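Local coordinates for protein malate oxidoreductase (Thermotoga maritima, PDB 1VL6) that probably catalyses the NAD-dependent oxidative decarboxylation of malate to pyruvate and carbon dioxide, as malic enzymes do, at residues Glu354-Ser359 with Arg366-Ala371; Ala177-Ala182 with Glu191-Val196. All coordinates share one frame; numbering follows the deposited sequence.

Interaction 1 (Glu354-Ser359 with Arg366-Ala371); sequences EAIARS and RIIPEA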
loop_
_atom_site.group_PDB
_atom_site.type_symbol
_atom_site.label_atom_id
_atom_site.label_comp_id
_atom_site.label_asym_id
_atom_site.label_seq_id
_atom_site.Cartn_x
_atom_site.Cartn_y
_atom_site.Cartn_z
ATOM N N GLU A 354 20.808 21.865 -16.264
ATOM C CA GLU A 354 22.197 21.515 -15.972
ATOM C C GLU A 354 22.359 20.158 -15.273
ATOM O O GLU A 354 23.313 19.414 -15.528
ATOM C CB GLU A 354 22.858 22.598 -15.109
ATOM C CG GLU A 354 22.973 23.941 -15.826
ATOM C CD GLU A 354 24.064 23.961 -16.874
ATOM O OE1 GLU A 354 24.894 23.040 -16.867
ATOM O OE2 GLU A 354 24.125 24.929 -17.660
ATOM N N ALA A 355 21.437 19.859 -14.383
ATOM C CA ALA A 355 21.507 18.652 -13.633
ATOM C C ALA A 355 21.293 17.457 -14.558
ATOM O O ALA A 355 22.025 16.444 -14.474
ATOM C CB ALA A 355 20.470 18.720 -12.544
ATOM N N ILE A 356 20.333 17.570 -15.477
ATOM C CA ILE A 356 20.123 16.453 -16.446
ATOM C C ILE A 356 21.374 16.279 -17.344
ATOM O O ILE A 356 21.881 15.188 -17.525
ATOM C CB ILE A 356 18.872 16.687 -17.260
ATOM C CG1 ILE A 356 17.646 16.519 -16.358
ATOM C CG2 ILE A 356 18.807 15.751 -18.423
ATOM C CD1 ILE A 356 16.434 17.129 -16.960
ATOM N N ALA A 357 21.921 17.388 -17.828
ATOM C CA ALA A 357 23.061 17.298 -18.732
ATOM C C ALA A 357 24.250 16.661 -18.048
ATOM O O ALA A 357 24.982 15.917 -18.663
ATOM C CB ALA A 357 23.453 18.653 -19.290
ATOM N N ARG A 358 24.471 16.970 -16.782
ATOM C CA ARG A 358 25.687 16.494 -16.143
ATOM C C ARG A 358 25.407 15.078 -15.640
ATOM O O ARG A 358 26.285 14.414 -15.110
ATOM C CB ARG A 358 26.185 17.433 -15.028
ATOM C CG ARG A 358 25.440 17.282 -13.730
ATOM C CD ARG A 358 25.829 18.258 -12.613
ATOM N NE ARG A 358 24.871 18.104 -11.501
ATOM C CZ ARG A 358 24.914 17.101 -10.612
ATOM N NH1 ARG A 358 25.869 16.174 -10.698
ATOM N NH2 ARG A 358 24.002 17.019 -9.636
ATOM N N SER A 359 24.183 14.592 -15.797
ATOM C CA SER A 359 23.892 13.297 -15.214
ATOM C C SER A 359 24.388 12.154 -16.109
ATOM O O SER A 359 24.044 11.017 -15.887
ATOM C CB SER A 359 22.401 13.204 -14.836
ATOM O OG SER A 359 22.149 13.954 -13.627
ATOM N N ARG A 366 24.408 8.414 -26.856
ATOM C CA ARG A 366 23.820 8.651 -25.553
ATOM C C ARG A 366 24.151 10.062 -25.040
ATOM O O ARG A 366 25.100 10.234 -24.284
ATOM C CB ARG A 366 24.335 7.581 -24.615
ATOM C CG ARG A 366 23.798 7.648 -23.257
ATOM C CD ARG A 366 24.848 7.272 -22.186
ATOM N NE ARG A 366 24.254 7.288 -20.846
ATOM C CZ ARG A 366 23.229 6.511 -20.479
ATOM N NH1 ARG A 366 22.680 5.648 -21.341
ATOM N NH2 ARG A 366 22.719 6.611 -19.255
ATOM N N ILE A 367 23.350 11.052 -25.464
ATOM C CA ILE A 367 23.573 12.487 -25.117
ATOM C C ILE A 367 22.885 12.943 -23.839
ATOM O O ILE A 367 23.147 14.036 -23.340
ATOM C CB ILE A 367 23.130 13.378 -26.256
ATOM C CG1 ILE A 367 21.601 13.397 -26.379
ATOM C CG2 ILE A 367 23.769 12.893 -27.521
ATOM C CD1 ILE A 367 21.042 14.136 -27.599
ATOM N N ILE A 368 21.995 12.089 -23.332
ATOM C CA ILE A 368 21.358 12.261 -22.040
ATOM C C ILE A 368 21.115 10.917 -21.418
ATOM O O ILE A 368 21.203 9.913 -22.113
ATOM C CB ILE A 368 20.033 12.974 -22.186
ATOM C CG1 ILE A 368 19.196 12.351 -23.304
ATOM C CG2 ILE A 368 20.252 14.419 -22.427
ATOM C CD1 ILE A 368 17.826 12.901 -23.264
ATOM N N PRO A 369 20.824 10.890 -20.110
ATOM C CA PRO A 369 20.507 9.631 -19.417
ATOM C C PRO A 369 19.142 9.119 -19.821
ATOM O O PRO A 369 18.379 9.856 -20.467
ATOM C CB PRO A 369 20.476 10.022 -17.930
ATOM C CG PRO A 369 20.441 11.481 -17.859
ATOM C CD PRO A 369 20.780 12.062 -19.203
ATOM N N GLU A 370 18.844 7.875 -19.454
ATOM C CA GLU A 370 17.486 7.347 -19.563
ATOM C C GLU A 370 16.786 7.581 -18.231
ATOM O O GLU A 370 17.454 7.733 -17.192
ATOM C CB GLU A 370 17.458 5.861 -19.812
ATOM C CG GLU A 370 18.116 5.418 -21.087
ATOM C CD GLU A 370 18.845 4.125 -20.896
ATOM O OE1 GLU A 370 18.210 3.172 -20.360
ATOM O OE2 GLU A 370 20.047 4.087 -21.258
ATOM N N ALA A 371 15.457 7.514 -18.261
ATOM C CA ALA A 371 14.591 7.842 -17.143
ATOM C C ALA A 371 14.680 6.888 -16.021
ATOM O O ALA A 371 14.396 7.260 -14.886
ATOM C CB ALA A 371 13.202 7.860 -17.559
#

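Interaction 2 (Ala177-Ala182 with Glu191-Val196); sequences AAFLNA and EEVKVV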
loop_
_atom_site.group_PDB
_atom_site.type_symbol
_atom_site.label_atom_id
_atom_site.label_comp_id
_atom_site.label_asym_id
_atom_site.label_seq_id
_atom_site.Cartn_x
_atom_site.Cartn_y
_atom_site.Cartn_z
ATOM N N ALA A 177 18.827 20.332 -22.108
ATOM C CA ALA A 177 19.965 19.535 -21.645
ATOM C C ALA A 177 20.525 18.708 -22.782
ATOM O O ALA A 177 21.716 18.612 -22.945
ATOM C CB ALA A 177 19.573 18.637 -20.512
ATOM N N ALA A 178 19.648 18.094 -23.569
ATOM C CA ALA A 178 20.089 17.299 -24.711
ATOM C C ALA A 178 20.893 18.184 -25.644
ATOM O O ALA A 178 21.927 17.781 -26.156
ATOM C CB ALA A 178 18.873 16.721 -25.439
ATOM N N PHE A 179 20.395 19.399 -25.876
ATOM C CA PHE A 179 21.051 20.326 -26.803
ATOM C C PHE A 179 22.434 20.683 -26.317
ATOM O O PHE A 179 23.396 20.611 -27.061
ATOM C CB PHE A 179 20.259 21.595 -26.943
ATOM C CG PHE A 179 21.006 22.698 -27.617
ATOM C CD1 PHE A 179 21.113 22.747 -28.988
ATOM C CD2 PHE A 179 21.557 23.721 -26.893
ATOM C CE1 PHE A 179 21.747 23.792 -29.612
ATOM C CE2 PHE A 179 22.208 24.766 -27.531
ATOM C CZ PHE A 179 22.298 24.798 -28.882
ATOM N N LEU A 180 22.536 21.034 -25.041
ATOM C CA LEU A 180 23.869 21.357 -24.469
ATOM C C LEU A 180 24.886 20.252 -24.635
ATOM O O LEU A 180 26.038 20.512 -24.989
ATOM C CB LEU A 180 23.777 21.725 -22.998
ATOM C CG LEU A 180 23.036 23.049 -22.778
ATOM C CD1 LEU A 180 22.766 23.268 -21.311
ATOM C CD2 LEU A 180 23.792 24.230 -23.341
ATOM N N ASN A 181 24.481 19.017 -24.379
ATOM C CA ASN A 181 25.394 17.892 -24.511
ATOM C C ASN A 181 25.727 17.596 -25.980
ATOM O O ASN A 181 26.881 17.356 -26.339
ATOM C CB ASN A 181 24.838 16.695 -23.771
ATOM C CG ASN A 181 25.105 16.767 -22.260
ATOM O OD1 ASN A 181 25.838 17.633 -21.759
ATOM N ND2 ASN A 181 24.525 15.845 -21.539
ATOM N N ALA A 182 24.728 17.647 -26.835
ATOM C CA ALA A 182 24.996 17.470 -28.247
ATOM C C ALA A 182 25.999 18.531 -28.754
ATOM O O ALA A 182 26.917 18.233 -29.502
ATOM C CB ALA A 182 23.673 17.527 -29.035
ATOM N N GLU A 191 27.035 30.615 -29.133
ATOM C CA GLU A 191 26.722 31.888 -29.759
ATOM C C GLU A 191 26.926 31.852 -31.305
ATOM O O GLU A 191 26.584 32.821 -31.967
ATOM C CB GLU A 191 27.492 33.044 -29.114
ATOM C CG GLU A 191 28.986 33.107 -29.408
ATOM C CD GLU A 191 29.878 32.206 -28.555
ATOM O OE1 GLU A 191 29.383 31.399 -27.709
ATOM O OE2 GLU A 191 31.114 32.333 -28.750
ATOM N N GLU A 192 27.457 30.762 -31.867
ATOM C CA GLU A 192 27.678 30.713 -33.328
ATOM C C GLU A 192 26.801 29.753 -34.100
ATOM O O GLU A 192 26.692 29.896 -35.281
ATOM C CB GLU A 192 29.121 30.414 -33.664
ATOM C CG GLU A 192 30.089 31.384 -32.982
ATOM C CD GLU A 192 31.507 31.174 -33.411
ATOM O OE1 GLU A 192 31.804 30.094 -33.967
ATOM O OE2 GLU A 192 32.318 32.093 -33.194
ATOM N N VAL A 193 26.110 28.832 -33.447
ATOM C CA VAL A 193 25.301 27.850 -34.170
ATOM C C VAL A 193 23.943 28.355 -34.631
ATOM O O VAL A 193 23.313 29.158 -33.927
ATOM C CB VAL A 193 25.050 26.548 -33.352
ATOM C CG1 VAL A 193 26.315 25.799 -33.234
ATOM C CG2 VAL A 193 24.481 26.856 -31.999
ATOM N N LYS A 194 23.503 27.840 -35.791
ATOM C CA LYS A 194 22.170 28.079 -36.308
ATOM C C LYS A 194 21.291 26.896 -35.918
ATOM O O LYS A 194 21.595 25.752 -36.303
ATOM C CB LYS A 194 22.225 28.188 -37.813
ATOM C CG LYS A 194 20.898 28.380 -38.543
ATOM C CD LYS A 194 21.045 28.307 -40.092
ATOM C CE LYS A 194 19.960 29.135 -40.812
ATOM N NZ LYS A 194 19.693 28.681 -42.217
ATOM N N VAL A 195 20.222 27.173 -35.171
ATOM C CA VAL A 195 19.345 26.160 -34.685
ATOM C C VAL A 195 17.951 26.371 -35.216
ATOM O O VAL A 195 17.366 27.419 -34.980
ATOM C CB VAL A 195 19.236 26.235 -33.186
ATOM C CG1 VAL A 195 18.338 25.063 -32.664
ATOM C CG2 VAL A 195 20.620 26.217 -32.543
ATOM N N VAL A 196 17.412 25.374 -35.929
ATOM C CA VAL A 196 16.088 25.475 -36.495
ATOM C C VAL A 196 15.128 24.777 -35.560
ATOM O O VAL A 196 15.299 23.599 -35.314
ATOM C CB VAL A 196 16.003 24.819 -37.864
ATOM C CG1 VAL A 196 14.553 24.759 -38.313
ATOM C CG2 VAL A 196 16.763 25.605 -38.873
#

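Interaction 1 (Glu354-Ser359 with Arg366-Ala371)
Ile368 and Pro369 meet the C-terminal part of helix 346-358 and Ser359, and the evidence for contact is apolar: no hydrogen bond joins the two segments, which bury 156 Å² between them. Along the loop, Arg366 comes first. Its guanidinium is engaged within its own segment, NH1 giving a hydrogen bond to Glu370 OE2 at 3.1 Å as part of a salt bridge. That partner lies 10° from the guanidinium plane and is met on the anti side of OE2, 22° out of the carboxylate plane; the salt bridge spans the three residues between Arg366 and Glu370, and the carbonyl oxygen of Ile368 sits over one guanidinium face. The backbone of Ile367 is tied to other parts of the chain, its N to Asn322 OD1 and its O to Asn181 ND2. Ile368 makes the first methyl contact with the helix, its CG2 lying 4.5 Å from CG2 of Ile356, at the outer limit of packing distance. Pro369 has the largest share of the contact. Its CB is directed toward the helix, and the ring presents two neighbouring carbons: CD lies 3.7 Å from the backbone O of Ile356 and 4.3 Å from Ile356 CG2, while CG approaches Ser359 CB at 4.0 Å. Ser359 touches the ring with CB, while its OG, beside the backbone N (chi1 -76°), is directed to Ala355 O, to which it is hydrogen-bonded at 2.6 Å; Asn379 provides that hydroxyl with a second partner. Val376 of helix 374-386 also touches Pro369. The arrangement is a buried helix-end-to-loop packing, in which the connection between helices 346-358 and 374-386 folds back over the helix it has just left, within the NAD-binding domain of a malic enzyme.

Interaction 2 (Ala177-Ala182 with Glu191-Val196)
Helix-on-sheet packing of the Rossmann type brings Phe179, on helix 166-186, against Val193 and Val195 of the segment that runs into strand 194-198. The helix precedes the strand in the chain and packs on the sheet face toward which these two valines direct their CB atoms. No hydrogen bond crosses the interface; the 85 Å² buried between the segments comes from these three residues, all of them buried. The nearest approach is Phe179 CE1 to Val195 CG2 at 4.0 Å; the valine methyl comes to the ring at a slant, neither square over a face nor in the plane. Val193 meets the ring differently: its CG2 lies at the edge, near the ring plane, 4.3 Å from CZ. One aromatic side chain therefore bridges a gap that the backbones leave wide, since the CA atoms of Phe179 and Val195 are 10.0 Å apart. The ring gets this far because its CG is anti to the backbone N (chi1 167°), which extends it from the helix toward the strand. On Val195 the branch used is CG2, the one beside the backbone N, while CG1 is anti to that N.

The strand lies inside the sheet, parallel to both neighbours, 218-223 and 266-269, and leads into a Gly-rich sequence, Gly199, Gly201 and Gly204, that fits the GxGxxG turn of a dinucleotide-binding fold, consistent with the family's NAD-binding domain. Backbone hydrogen bonds fix it there on both sides: Val195 pairs with Asn218 and Val220, and Lys194 and Val196 with Phe266. The side chain of Phe266, on strand 266-269, also touches Val193 and Val195 and meets the Phe179 ring with planes at about 55°. Phe291, from strand 289-292, touches Phe179 as well, as do Ile190 and Val216 from flanking loops.

From the N terminus, helix 166-186 comes first, and interaction 2 closes a loop across the eight residues between its segments, the first four of them still helix, before strand 194-198. Much later, interaction 1 closes a six-residue connection after helix 346-358. The two loops are in series, neither nested nor crossing, and their centres are about 15 Å apart. Helix 166-186 ties them together: its Phe179 faces the sheet, while Asn181 ND2 lies 2.9 Å from both Ala357 O and Ile367 O, a probable hydrogen bond to each segment of interaction 1. Ala177 CB also packs at 3.6 Å against Ile356 CG2. The helix thus lies between the sheet and helix 346-358 with the loop that follows it.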